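Local coordinates for plasmin and fibronectin-binding protein A (Streptococcus pneumoniae, PDB 4MR0) that acts as a fibronectin-dependent adhesin and invasin on the bacterial surface, binding human fibronectin, plasmin, plasminogen and serum albumin, at residues 354-359 with 421-426; 385-390 with 429-434; 415-420 with 451-456; 447-452 with 482-487; 458-463 with 487-492. One frame throughout, in Å; residues are numbered along the deposited sequence.

Contact 1 of 5, residues 354-359 with 421-426; sequences QTLSTQ and TKDLLD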
# COMPACT_ATOMS: atom_id res chain seq x y z
N GLN A 354 5.40 9.36 -9.77
CA GLN A 354 5.87 8.84 -11.04
C GLN A 354 6.22 10.01 -11.95
O GLN A 354 5.67 11.10 -11.79
CB GLN A 354 4.81 7.96 -11.72
CG GLN A 354 3.60 8.71 -12.27
CD GLN A 354 2.68 7.81 -13.10
OE1 GLN A 354 1.51 7.63 -12.78
NE2 GLN A 354 3.22 7.24 -14.18
N THR A 355 7.14 9.79 -12.88
CA THR A 355 7.54 10.83 -13.83
C THR A 355 7.87 10.14 -15.15
O THR A 355 7.88 8.91 -15.23
CB THR A 355 8.82 11.57 -13.39
OG1 THR A 355 9.94 10.68 -13.50
CG2 THR A 355 8.71 12.06 -11.95
N LEU A 356 8.14 10.92 -16.19
CA LEU A 356 8.48 10.34 -17.49
C LEU A 356 9.74 9.49 -17.36
O LEU A 356 9.99 8.60 -18.19
CB LEU A 356 8.73 11.44 -18.52
CG LEU A 356 7.53 12.28 -18.98
CD1 LEU A 356 8.03 13.38 -19.91
CD2 LEU A 356 6.52 11.39 -19.69
N SER A 357 10.52 9.76 -16.32
CA SER A 357 11.78 9.06 -16.09
C SER A 357 11.73 7.83 -15.18
O SER A 357 12.76 7.22 -14.91
CB SER A 357 12.81 10.04 -15.52
OG SER A 357 13.04 11.10 -16.43
N THR A 358 10.55 7.46 -14.69
CA THR A 358 10.44 6.28 -13.83
C THR A 358 9.71 5.17 -14.57
O THR A 358 8.75 5.42 -15.30
CB THR A 358 9.66 6.57 -12.53
OG1 THR A 358 8.31 6.94 -12.85
CG2 THR A 358 10.33 7.69 -11.73
N GLN A 359 10.17 3.93 -14.39
CA GLN A 359 9.53 2.79 -15.02
C GLN A 359 8.50 2.26 -14.02
O GLN A 359 8.82 2.02 -12.85
CB GLN A 359 10.57 1.72 -15.37
CG GLN A 359 10.03 0.54 -16.19
CD GLN A 359 9.40 0.98 -17.52
OE1 GLN A 359 10.03 1.66 -18.33
NE2 GLN A 359 8.15 0.57 -17.74
N THR A 421 -0.06 17.91 -15.74
CA THR A 421 -0.73 18.31 -16.97
C THR A 421 0.21 18.64 -18.12
O THR A 421 -0.23 19.10 -19.18
CB THR A 421 -1.63 19.53 -16.73
OG1 THR A 421 -0.85 20.60 -16.18
CG2 THR A 421 -2.75 19.18 -15.76
N LYS A 422 1.51 18.41 -17.92
CA LYS A 422 2.49 18.72 -18.95
C LYS A 422 3.01 17.49 -19.69
O LYS A 422 3.27 17.54 -20.89
CB LYS A 422 3.68 19.46 -18.33
CG LYS A 422 3.33 20.77 -17.65
CD LYS A 422 4.55 21.34 -16.94
CE LYS A 422 4.25 22.68 -16.28
NZ LYS A 422 5.46 23.19 -15.57
N ASP A 423 3.17 16.39 -18.96
CA ASP A 423 3.70 15.16 -19.55
C ASP A 423 2.67 14.07 -19.83
O ASP A 423 1.65 13.97 -19.15
CB ASP A 423 4.79 14.59 -18.65
CG ASP A 423 5.89 15.58 -18.35
OD1 ASP A 423 6.51 16.08 -19.30
OD2 ASP A 423 6.11 15.87 -17.15
N LEU A 424 2.96 13.26 -20.84
CA LEU A 424 2.09 12.15 -21.21
C LEU A 424 2.61 10.96 -20.41
O LEU A 424 3.38 10.14 -20.91
CB LEU A 424 2.20 11.87 -22.71
CG LEU A 424 1.04 11.10 -23.36
CD1 LEU A 424 1.39 10.81 -24.81
CD2 LEU A 424 0.79 9.79 -22.61
N LEU A 425 2.19 10.88 -19.15
CA LEU A 425 2.62 9.82 -18.26
C LEU A 425 2.04 8.45 -18.55
O LEU A 425 0.97 8.32 -19.14
CB LEU A 425 2.30 10.18 -16.81
CG LEU A 425 2.99 11.42 -16.23
CD1 LEU A 425 2.52 11.62 -14.80
CD2 LEU A 425 4.50 11.24 -16.29
N ASP A 426 2.76 7.42 -18.12
CA ASP A 426 2.33 6.05 -18.29
C ASP A 426 1.44 5.76 -17.08
O ASP A 426 1.87 5.14 -16.11
CB ASP A 426 3.55 5.12 -18.27
CG ASP A 426 3.20 3.68 -18.64
OD1 ASP A 426 2.00 3.38 -18.84
OD2 ASP A 426 4.13 2.85 -18.72
O HOH W 1 5.40 7.85 -17.42
O HOH W 2 7.58 13.66 -15.70

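Contact 2 of 5, residues 385-390 with 429-434; sequences TDVLIK and KQVVIA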
# COMPACT_ATOMS: atom_id res chain seq x y z
N THR A 385 1.67 -1.12 -13.47
CA THR A 385 1.22 -1.83 -14.67
C THR A 385 1.09 -3.31 -14.33
O THR A 385 1.99 -3.90 -13.73
CB THR A 385 2.22 -1.65 -15.83
OG1 THR A 385 2.44 -0.25 -16.06
CG2 THR A 385 1.67 -2.28 -17.11
N ASP A 386 -0.04 -3.90 -14.69
CA ASP A 386 -0.32 -5.30 -14.40
C ASP A 386 -0.39 -5.51 -12.89
O ASP A 386 0.55 -6.00 -12.26
CB ASP A 386 0.76 -6.21 -15.02
CG ASP A 386 0.49 -7.69 -14.77
OD1 ASP A 386 -0.65 -8.05 -14.39
OD2 ASP A 386 1.42 -8.50 -14.96
N VAL A 387 -1.52 -5.12 -12.32
CA VAL A 387 -1.76 -5.23 -10.90
C VAL A 387 -2.94 -6.15 -10.65
O VAL A 387 -3.90 -6.16 -11.41
CB VAL A 387 -2.12 -3.85 -10.30
CG1 VAL A 387 -2.33 -3.97 -8.80
CG2 VAL A 387 -1.01 -2.85 -10.61
N LEU A 388 -2.85 -6.93 -9.58
CA LEU A 388 -3.92 -7.83 -9.21
C LEU A 388 -4.23 -7.65 -7.73
O LEU A 388 -3.39 -7.94 -6.87
CB LEU A 388 -3.54 -9.29 -9.49
CG LEU A 388 -4.59 -10.33 -9.05
CD1 LEU A 388 -5.91 -10.06 -9.76
CD2 LEU A 388 -4.09 -11.75 -9.35
N ILE A 389 -5.42 -7.14 -7.45
CA ILE A 389 -5.89 -6.92 -6.09
C ILE A 389 -7.04 -7.91 -5.96
O ILE A 389 -8.15 -7.65 -6.43
CB ILE A 389 -6.41 -5.48 -5.92
CG1 ILE A 389 -5.28 -4.50 -6.24
CG2 ILE A 389 -6.92 -5.28 -4.50
CD1 ILE A 389 -5.75 -3.12 -6.64
N LYS A 390 -6.76 -9.05 -5.33
CA LYS A 390 -7.74 -10.12 -5.23
C LYS A 390 -7.94 -10.81 -3.89
O LYS A 390 -6.98 -11.08 -3.15
CB LYS A 390 -7.38 -11.16 -6.29
CG LYS A 390 -8.23 -12.41 -6.30
CD LYS A 390 -8.03 -13.15 -7.62
CE LYS A 390 -7.66 -14.60 -7.40
NZ LYS A 390 -6.35 -14.74 -6.70
N LYS A 429 -2.36 0.89 -15.94
CA LYS A 429 -2.92 0.04 -16.99
C LYS A 429 -2.90 -1.41 -16.52
O LYS A 429 -2.04 -1.80 -15.73
CB LYS A 429 -2.12 0.16 -18.29
CG LYS A 429 -2.18 1.52 -18.95
CD LYS A 429 -1.27 1.58 -20.17
CE LYS A 429 -1.12 3.02 -20.65
NZ LYS A 429 -0.53 3.86 -19.57
N GLN A 430 -3.84 -2.21 -17.02
CA GLN A 430 -3.91 -3.62 -16.65
C GLN A 430 -4.07 -3.78 -15.15
O GLN A 430 -3.22 -4.36 -14.48
CB GLN A 430 -2.65 -4.34 -17.13
CG GLN A 430 -2.47 -4.33 -18.64
CD GLN A 430 -1.10 -4.82 -19.08
OE1 GLN A 430 -0.27 -4.03 -19.55
NE2 GLN A 430 -0.86 -6.11 -18.92
N VAL A 431 -5.17 -3.25 -14.62
CA VAL A 431 -5.45 -3.36 -13.20
C VAL A 431 -6.67 -4.24 -13.03
O VAL A 431 -7.72 -4.00 -13.64
CB VAL A 431 -5.74 -1.98 -12.55
CG1 VAL A 431 -6.10 -2.17 -11.09
CG2 VAL A 431 -4.52 -1.07 -12.69
N VAL A 432 -6.53 -5.27 -12.20
CA VAL A 432 -7.63 -6.18 -11.93
C VAL A 432 -7.96 -6.11 -10.45
O VAL A 432 -7.10 -6.31 -9.60
CB VAL A 432 -7.27 -7.64 -12.32
CG1 VAL A 432 -8.41 -8.59 -11.95
CG2 VAL A 432 -7.00 -7.72 -13.82
N ILE A 433 -9.22 -5.80 -10.16
CA ILE A 433 -9.73 -5.70 -8.80
C ILE A 433 -10.83 -6.76 -8.76
O ILE A 433 -11.93 -6.53 -9.26
CB ILE A 433 -10.32 -4.30 -8.55
CG1 ILE A 433 -9.21 -3.26 -8.74
CG2 ILE A 433 -10.88 -4.21 -7.14
CD1 ILE A 433 -9.72 -1.83 -8.82
N ALA A 434 -10.52 -7.91 -8.18
CA ALA A 434 -11.49 -9.00 -8.17
C ALA A 434 -11.68 -9.75 -6.87
O ALA A 434 -10.77 -9.88 -6.07
CB ALA A 434 -11.10 -9.99 -9.25

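Contact 3 of 5, residues 415-420 with 451-456; sequences AYSYKN and AKDSAE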
# COMPACT_ATOMS: atom_id res chain seq x y z
N ALA A 415 -6.99 3.56 -7.49
CA ALA A 415 -5.96 3.59 -8.53
C ALA A 415 -6.18 4.92 -9.24
O ALA A 415 -7.09 5.04 -10.06
CB ALA A 415 -6.15 2.44 -9.51
N TYR A 416 -5.34 5.90 -8.92
CA TYR A 416 -5.48 7.23 -9.50
C TYR A 416 -4.33 7.63 -10.40
O TYR A 416 -3.39 6.87 -10.61
CB TYR A 416 -5.65 8.25 -8.37
CG TYR A 416 -4.37 8.58 -7.63
CD1 TYR A 416 -3.79 7.66 -6.75
CD2 TYR A 416 -3.73 9.80 -7.83
CE1 TYR A 416 -2.59 7.95 -6.09
CE2 TYR A 416 -2.53 10.10 -7.18
CZ TYR A 416 -1.97 9.18 -6.31
OH TYR A 416 -0.80 9.50 -5.66
N SER A 417 -4.40 8.86 -10.92
CA SER A 417 -3.37 9.38 -11.80
C SER A 417 -2.60 10.53 -11.15
O SER A 417 -3.20 11.43 -10.57
CB SER A 417 -4.01 9.86 -13.11
OG SER A 417 -4.66 8.79 -13.78
N TYR A 418 -1.28 10.47 -11.25
CA TYR A 418 -0.40 11.50 -10.68
C TYR A 418 -0.74 12.87 -11.28
O TYR A 418 -0.89 12.99 -12.50
CB TYR A 418 1.06 11.16 -10.98
CG TYR A 418 2.05 12.05 -10.27
CD1 TYR A 418 2.18 12.01 -8.88
CD2 TYR A 418 2.86 12.95 -10.97
CE1 TYR A 418 3.08 12.83 -8.20
CE2 TYR A 418 3.77 13.78 -10.31
CZ TYR A 418 3.87 13.72 -8.92
OH TYR A 418 4.75 14.54 -8.24
N LYS A 419 -0.87 13.88 -10.43
CA LYS A 419 -1.19 15.23 -10.89
C LYS A 419 -0.06 15.80 -11.75
O LYS A 419 0.98 16.19 -11.24
CB LYS A 419 -1.44 16.15 -9.69
CG LYS A 419 -1.81 17.58 -10.08
CD LYS A 419 -2.39 18.33 -8.89
CE LYS A 419 -2.90 19.70 -9.30
NZ LYS A 419 -3.67 20.35 -8.21
N ASN A 420 -0.30 15.83 -13.06
CA ASN A 420 0.68 16.33 -14.03
C ASN A 420 -0.04 16.64 -15.34
O ASN A 420 -0.57 15.74 -15.99
CB ASN A 420 1.75 15.27 -14.28
CG ASN A 420 2.81 15.72 -15.27
OD1 ASN A 420 2.49 16.32 -16.30
ND2 ASN A 420 4.07 15.43 -14.96
N ALA A 451 -9.31 6.05 -11.60
CA ALA A 451 -9.52 7.26 -12.36
C ALA A 451 -8.33 8.01 -12.91
O ALA A 451 -7.19 7.80 -12.51
CB ALA A 451 -10.34 8.22 -11.50
N LYS A 452 -8.64 8.86 -13.89
CA LYS A 452 -7.67 9.78 -14.45
C LYS A 452 -8.40 11.02 -13.96
O LYS A 452 -9.26 11.57 -14.65
CB LYS A 452 -7.62 9.75 -15.98
CG LYS A 452 -6.46 10.61 -16.48
CD LYS A 452 -6.27 10.57 -17.97
CE LYS A 452 -7.38 11.30 -18.70
NZ LYS A 452 -7.00 11.48 -20.13
N ASP A 453 -8.07 11.40 -12.73
CA ASP A 453 -8.68 12.50 -12.00
C ASP A 453 -8.97 13.80 -12.75
O ASP A 453 -9.88 14.53 -12.37
CB ASP A 453 -7.85 12.79 -10.75
CG ASP A 453 -7.38 11.52 -10.06
OD1 ASP A 453 -6.50 10.84 -10.63
OD2 ASP A 453 -7.89 11.20 -8.97
N SER A 454 -8.22 14.08 -13.81
CA SER A 454 -8.43 15.30 -14.57
C SER A 454 -8.37 15.09 -16.08
O SER A 454 -7.53 14.34 -16.59
CB SER A 454 -7.41 16.37 -14.16
OG SER A 454 -7.50 17.51 -15.01
N ALA A 455 -9.27 15.77 -16.79
CA ALA A 455 -9.31 15.69 -18.24
C ALA A 455 -8.04 16.30 -18.81
O ALA A 455 -7.69 16.08 -19.97
CB ALA A 455 -10.53 16.43 -18.77
N GLU A 456 -7.34 17.08 -17.98
CA GLU A 456 -6.11 17.74 -18.40
C GLU A 456 -4.90 16.81 -18.45
O GLU A 456 -3.90 17.14 -19.08
CB GLU A 456 -5.81 18.93 -17.49
CG GLU A 456 -6.74 20.12 -17.67
CD GLU A 456 -6.20 21.39 -17.04
OE1 GLU A 456 -6.13 21.47 -15.80
OE2 GLU A 456 -5.82 22.31 -17.80
O HOH W 3 -5.98 5.05 -12.49

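Contact 4 of 5, residues 447-452 with 482-487; sequences AIRVAK and NIELLR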
# COMPACT_ATOMS: atom_id res chain seq x y z
N ALA A 447 -15.79 2.44 -1.81
CA ALA A 447 -15.16 1.13 -1.86
C ALA A 447 -14.05 1.07 -2.91
O ALA A 447 -12.89 0.81 -2.60
CB ALA A 447 -16.20 0.05 -2.14
N ILE A 448 -14.43 1.32 -4.16
CA ILE A 448 -13.51 1.25 -5.28
C ILE A 448 -13.50 2.48 -6.15
O ILE A 448 -14.55 3.02 -6.50
CB ILE A 448 -13.86 0.04 -6.19
CG1 ILE A 448 -13.81 -1.25 -5.38
CG2 ILE A 448 -12.91 -0.01 -7.37
CD1 ILE A 448 -14.37 -2.46 -6.12
N ARG A 449 -12.29 2.89 -6.54
CA ARG A 449 -12.11 4.04 -7.41
C ARG A 449 -10.93 3.83 -8.36
O ARG A 449 -9.85 3.43 -7.93
CB ARG A 449 -11.87 5.29 -6.56
CG ARG A 449 -11.59 6.55 -7.35
CD ARG A 449 -11.48 7.76 -6.43
NE ARG A 449 -11.43 9.01 -7.18
CZ ARG A 449 -10.34 9.50 -7.76
NH1 ARG A 449 -9.18 8.86 -7.67
NH2 ARG A 449 -10.42 10.64 -8.43
N VAL A 450 -11.16 4.07 -9.64
CA VAL A 450 -10.12 3.96 -10.66
C VAL A 450 -10.33 5.20 -11.50
O VAL A 450 -11.40 5.39 -12.07
CB VAL A 450 -10.29 2.71 -11.56
CG1 VAL A 450 -9.26 2.72 -12.68
CG2 VAL A 450 -10.13 1.45 -10.73
N ALA A 451 -9.31 6.05 -11.60
CA ALA A 451 -9.52 7.26 -12.36
C ALA A 451 -8.33 8.01 -12.91
O ALA A 451 -7.19 7.80 -12.51
CB ALA A 451 -10.34 8.22 -11.50
N LYS A 452 -8.64 8.86 -13.89
CA LYS A 452 -7.67 9.78 -14.45
C LYS A 452 -8.40 11.02 -13.96
O LYS A 452 -9.26 11.57 -14.65
CB LYS A 452 -7.62 9.75 -15.98
CG LYS A 452 -6.46 10.61 -16.48
CD LYS A 452 -6.27 10.57 -17.97
CE LYS A 452 -7.38 11.30 -18.70
NZ LYS A 452 -7.00 11.48 -20.13
N ASN A 482 -20.47 3.70 -4.65
CA ASN A 482 -19.72 2.56 -4.12
C ASN A 482 -18.55 2.26 -5.05
O ASN A 482 -17.45 1.94 -4.59
CB ASN A 482 -20.63 1.34 -4.01
CG ASN A 482 -21.55 1.39 -2.81
OD1 ASN A 482 -22.78 1.37 -2.94
ND2 ASN A 482 -20.96 1.47 -1.62
N ILE A 483 -18.78 2.39 -6.35
CA ILE A 483 -17.74 2.13 -7.35
C ILE A 483 -17.70 3.25 -8.38
O ILE A 483 -18.68 3.50 -9.09
CB ILE A 483 -18.00 0.80 -8.08
CG1 ILE A 483 -18.01 -0.36 -7.07
CG2 ILE A 483 -16.94 0.58 -9.17
CD1 ILE A 483 -18.35 -1.70 -7.68
N GLU A 484 -16.55 3.92 -8.46
CA GLU A 484 -16.36 5.01 -9.40
C GLU A 484 -15.27 4.70 -10.42
O GLU A 484 -14.15 4.31 -10.07
CB GLU A 484 -15.98 6.30 -8.66
CG GLU A 484 -15.31 7.33 -9.57
CD GLU A 484 -14.89 8.59 -8.84
OE1 GLU A 484 -14.33 8.48 -7.72
OE2 GLU A 484 -15.10 9.69 -9.39
N LEU A 485 -15.61 4.88 -11.69
CA LEU A 485 -14.69 4.66 -12.79
C LEU A 485 -14.71 5.95 -13.59
O LEU A 485 -15.69 6.27 -14.26
CB LEU A 485 -15.17 3.47 -13.63
CG LEU A 485 -15.08 2.22 -12.75
CD1 LEU A 485 -16.21 1.27 -13.04
CD2 LEU A 485 -13.72 1.57 -12.96
N LEU A 486 -13.61 6.69 -13.49
CA LEU A 486 -13.48 7.98 -14.14
C LEU A 486 -12.40 8.05 -15.21
O LEU A 486 -11.22 7.81 -14.95
CB LEU A 486 -13.23 9.05 -13.07
CG LEU A 486 -12.99 10.50 -13.53
CD1 LEU A 486 -14.23 11.05 -14.22
CD2 LEU A 486 -12.64 11.34 -12.31
N ARG A 487 -12.83 8.40 -16.42
CA ARG A 487 -11.97 8.55 -17.58
C ARG A 487 -11.07 7.39 -17.97
O ARG A 487 -9.87 7.57 -18.23
CB ARG A 487 -11.12 9.82 -17.45
CG ARG A 487 -11.95 11.08 -17.33
CD ARG A 487 -11.12 12.33 -17.56
NE ARG A 487 -11.90 13.51 -17.18
CZ ARG A 487 -12.06 13.92 -15.93
NH1 ARG A 487 -11.48 13.26 -14.94
NH2 ARG A 487 -12.82 14.97 -15.67
O HOH W 4 -13.23 11.34 -8.31

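Contact 5 of 5, residues 458-463 with 487-492; sequences LGKVSD and RVSDNL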
# COMPACT_ATOMS: atom_id res chain seq x y z
N LEU A 458 -2.59 14.15 -19.79
CA LEU A 458 -2.37 13.63 -21.14
C LEU A 458 -2.24 12.12 -21.29
O LEU A 458 -2.55 11.58 -22.35
CB LEU A 458 -1.13 14.30 -21.73
CG LEU A 458 -1.28 15.75 -22.24
CD1 LEU A 458 -2.07 16.59 -21.25
CD2 LEU A 458 0.10 16.34 -22.48
N GLY A 459 -1.79 11.44 -20.24
CA GLY A 459 -1.64 9.99 -20.32
C GLY A 459 -2.97 9.27 -20.44
O GLY A 459 -4.02 9.89 -20.61
N LYS A 460 -2.93 7.94 -20.33
CA LYS A 460 -4.15 7.14 -20.43
C LYS A 460 -4.21 6.00 -19.41
O LYS A 460 -3.20 5.38 -19.09
CB LYS A 460 -4.28 6.56 -21.83
CG LYS A 460 -4.44 7.60 -22.93
CD LYS A 460 -4.54 6.93 -24.30
CE LYS A 460 -4.59 7.97 -25.42
NZ LYS A 460 -4.66 7.33 -26.77
N VAL A 461 -5.43 5.76 -18.92
CA VAL A 461 -5.72 4.69 -17.97
C VAL A 461 -6.53 3.69 -18.78
O VAL A 461 -7.56 4.05 -19.37
CB VAL A 461 -6.57 5.21 -16.78
CG1 VAL A 461 -7.03 4.05 -15.91
CG2 VAL A 461 -5.76 6.20 -15.96
N SER A 462 -6.09 2.44 -18.84
CA SER A 462 -6.80 1.44 -19.63
C SER A 462 -6.64 0.02 -19.10
O SER A 462 -5.80 -0.25 -18.25
CB SER A 462 -6.33 1.50 -21.08
OG SER A 462 -4.92 1.35 -21.13
N ASP A 463 -7.45 -0.89 -19.64
CA ASP A 463 -7.43 -2.29 -19.25
C ASP A 463 -7.69 -2.39 -17.76
O ASP A 463 -6.84 -2.83 -16.99
CB ASP A 463 -6.09 -2.92 -19.63
CG ASP A 463 -5.86 -2.93 -21.13
OD1 ASP A 463 -6.58 -3.66 -21.84
OD2 ASP A 463 -4.96 -2.20 -21.60
N ARG A 487 -12.83 8.40 -16.42
CA ARG A 487 -11.97 8.55 -17.58
C ARG A 487 -11.07 7.39 -17.97
O ARG A 487 -9.87 7.57 -18.23
CB ARG A 487 -11.12 9.82 -17.45
CG ARG A 487 -11.95 11.08 -17.33
CD ARG A 487 -11.12 12.33 -17.56
NE ARG A 487 -11.90 13.51 -17.18
CZ ARG A 487 -12.06 13.92 -15.93
NH1 ARG A 487 -11.48 13.26 -14.94
NH2 ARG A 487 -12.82 14.97 -15.67
N VAL A 488 -11.64 6.19 -18.00
CA VAL A 488 -10.88 5.01 -18.42
C VAL A 488 -10.95 5.08 -19.95
O VAL A 488 -12.03 5.15 -20.54
CB VAL A 488 -11.54 3.71 -17.90
CG1 VAL A 488 -10.77 2.50 -18.41
CG2 VAL A 488 -11.56 3.71 -16.38
N SER A 489 -9.78 5.07 -20.58
CA SER A 489 -9.67 5.19 -22.03
C SER A 489 -10.04 4.00 -22.89
O SER A 489 -10.37 4.16 -24.07
CB SER A 489 -8.25 5.61 -22.41
OG SER A 489 -7.90 6.85 -21.81
N ASP A 490 -9.97 2.79 -22.33
CA ASP A 490 -10.28 1.62 -23.14
C ASP A 490 -10.26 0.35 -22.30
O ASP A 490 -9.62 0.30 -21.24
CB ASP A 490 -9.24 1.51 -24.27
CG ASP A 490 -9.70 0.61 -25.41
OD1 ASP A 490 -10.86 0.16 -25.41
OD2 ASP A 490 -8.87 0.36 -26.31
N ASN A 491 -10.97 -0.66 -22.78
CA ASN A 491 -11.06 -1.95 -22.12
C ASN A 491 -11.42 -1.91 -20.64
O ASN A 491 -10.64 -2.34 -19.78
CB ASN A 491 -9.75 -2.72 -22.32
CG ASN A 491 -9.55 -3.14 -23.77
OD1 ASN A 491 -10.43 -3.77 -24.37
ND2 ASN A 491 -8.41 -2.79 -24.35
N LEU A 492 -12.60 -1.39 -20.35
CA LEU A 492 -13.10 -1.33 -18.98
C LEU A 492 -14.14 -2.45 -18.83
O LEU A 492 -15.06 -2.56 -19.64
CB LEU A 492 -13.78 0.01 -18.69
CG LEU A 492 -14.55 0.09 -17.37
CD1 LEU A 492 -13.60 -0.01 -16.20
CD2 LEU A 492 -15.33 1.41 -17.30
O HOH W 5 -7.56 7.55 -19.53

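Contact 1 of 5, residues 354-359 with 421-426
Gln-354 and Asp-426 supply the direct polar link between two loops: Gln-354 NE2 donates to Asp-426 O at 3.2 Å, with the N-H pointing almost straight at the oxygen. The acceptor lies in the amide plane of Gln-354, yet the donor stands above the carbonyl plane of Asp-426. Gln-354 CG sits between its backbone N and carbonyl carbon (chi1 71°), and the extended chain beyond it carries the amide across. Thr-382 OG1 bonds to Gln-354 OE1, which helps to fix the rotation of the amide, while Asn-360 ND2 also donates to Asp-426 O. Water adds two bridges. One molecule accepts from Asp-426 N at 2.8 Å and makes a weak bond to Thr-355 O; the other accepts from Leu-356 N at 2.8 Å and donates to Asp-423 OD2. Among the apolar contacts, Leu-425 CD2 packs against the backbone of Thr-355 and Leu-356 and meets Leu-356 CD2 at 4.0 Å. Leu-356 CG lies across Asp-423 CB at 3.6 Å. Leu-425 CD1 packs on the aliphatic Gln-354 CG at 4.0 Å. The 355-358 side is a type I beta turn, tightened by Thr-355 N donating to Thr-358 OG1 at 3.1 Å and by an ST turn at Thr-355 OG1. Such packing of irregular connections from different coils, flanking the strands, is characteristic of the parallel beta-helix of pectate-lyase-like proteins.

Contact 2 of 5, residues 385-390 with 429-434
Leu-388 and Val-432 pair in register through parallel backbones, strands 387-390 and 431-434 running 4.8 Å apart with their directions 6° from parallel. Five backbone bonds join the two segments: Asp-386 N to Lys-429 O, Val-387 N to Gln-430 O, Val-432 N to Val-387 O, Ile-389 N to Val-432 O at 2.9 Å, and Ala-434 N to Ile-389 O. CA-H groups of Thr-385, Leu-388 and Lys-390 also approach carbonyl oxygens across the contact. This is the stacking of successive coils in a parallel beta-helix, where like residues pile up at equivalent positions. On the inner face Ile-389 CD1 meets Ile-433 CG1 at 4.0 Å, side by side, both with CG1 beside the backbone N (chi1 -59° and -60°); Phe-381, Val-413 and Ile-448 close in around this face. Val-387 CB and Val-431 CG2 are 4.4 Å apart. On the other face Leu-388 CD1 rests against Val-432 CG1 at 3.6 Å. Both chains turn a corner before their strands, where Gln-430 CB packs on Asp-386 N at 3.6 Å and Gln-430 OE1 approaches Thr-385 CG2. The nearest side-chain atom of Asp-386 is about 3 Å from a bound calcium ion. Lys-429 NZ forms a salt bridge with Asp-426.

Contact 3 of 5, residues 415-420 with 451-456
The Tyr-416 ring and the Asp-453 carboxylate are turned 78° against each other, with Asp-453 OD1 near the plane of the ring at its edge, 4.1 Å from Tyr-416 CD2. The same oxygen is nearer to Tyr-416 CB, at 3.5 Å. With chi1 at 75°, the end of the Tyr-416 side chain leaves the 451-456 loop and packs against His-352 and Arg-380. The site lies where two neighbouring coils of the parallel beta-helix leave their strands, 410-415 and 445-451, and become loops. Asp-453 reaches back over the junction. Its OD1 accepts from Ser-417 N at 2.9 Å in a nearly straight bond, so one carboxylate oxygen ties the two loops together. The other, OD2, forms a salt bridge with Arg-449 NH2, which probably helps to hold the carboxylate negative and in place. Ser-417 adds a second tie: its hydroxyl OG, beside the backbone N (chi1 -61°), donates to Ala-451 O at 3.0 Å, in the carbonyl plane and on a lone pair. The hydroxyl also rests against the start of the Lys-452 side chain, with CG 3.7 Å from Ser-417 OG. Backbone pairing contributes the bond from Ala-451 N to Ala-415 O, at 2.9 Å. A water molecule closes the corner, donating to Ala-415 O at 2.7 Å and to Ala-451 O at 3.0 Å.

Contact 4 of 5, residues 447-452 with 482-487
Ile-448 to Ala-451 pair residue for residue with Ile-483 to Leu-486, the strand segments 4.7 Å apart and within 1° of parallel, joined by alternating backbone bonds from Ile-448 N to Asn-482 O through Lys-452 N to Leu-486 O. They are adjacent coils of the parallel beta-helix, with the second strand inside a PbH1 repeat. On the inward face Ile-448 CB packs against Ile-483 CG1 at 4.3 Å, and Val-450 CB meets Leu-485 CD2 at 3.9 Å; Ile-433, Val-466 and Leu-492 pack against this layer. The other face carries a salt bridge between Arg-449 NE and Glu-484 OE1 at 3.0 Å, its hydrogen bond bent and weak. Both chains run outward side by side, CG anti to the backbone N (chi1 177° for Arg-449), their flat ends far from coplanar. A water also bridges them, accepting from Arg-449 NH2 at 2.9 Å and donating to Glu-484 OE2 at 2.7 Å. Glu-484 OE1 has a second salt-bridge partner in Lys-446 NZ, and Arg-449 NH1 bonds to Asn-414 OD1. Ala-451 CB sits over one face of the Arg-449 guanidinium, near its rim, and presses on Leu-486 CB, at 3.4 Å. Leu-486 CD1 lies likewise over the Arg-487 guanidinium, near its rim. Arg-487 crosses Lys-452 at about a right angle, and its NH1 donates to Lys-452 O at 2.8 Å, in the carbonyl plane.

Contact 5 of 5, residues 458-463 with 487-492
Ser-489 N donates to Val-461 O at 2.7 Å, the shortest direct polar bond between the two segments, approaching nearly along the C=O axis, while Val-488 CG1 rests on the same oxygen at 3.7 Å. The bond joins two successive coils of the parallel beta-helix as they enter strands 462-473 and 490-500, at the passage from one PbH1 repeat to the next. A second backbone bond follows, from Asp-463 N to Asp-490 O at 2.9 Å. Between the loops a water accepts from Val-461 N and donates to Arg-487 O at 2.7 Å. The aliphatic start of Lys-460 lies against Ser-489, with CB 3.6 Å from Ser-489 OG, which stands beside its own backbone N (chi1 -59°). The Val-488 side chain packs on Ile-464. Asp-463 and Asn-491 extend side by side, pointing the same way, their carboxylate and amide planes 19° apart; Asp-463 OD1 lies 3.3 Å from Asn-491 CB and 3.2 Å from Asn-491 ND2.

All five contacts lie in the beta-helical part of the longer adhesin. Contacts 2 to 5 join neighbouring coils; contact 1 brings together loops from coils one apart. Contacts 2 and 5 are joined by backbone bonds between strands 431-440 and 462-473, their centres 13 Å apart. Contact 4 belongs to a different face, but Ile-433 of contact 2 packs on its Ile-448 and Val-450 across the interior. Contact 3 continues contact 4 into the loops, with centres 11 Å apart; Arg-487 is common to contacts 4 and 5. Contact 1 packs Leu-425 on Tyr-418 of contact 3 and Leu-424 on Gly-459 of contact 5. The nearest side-chain atom of Gln-354 is about 12 Å from a manganese ion, whereas calcium lies beside contact 2.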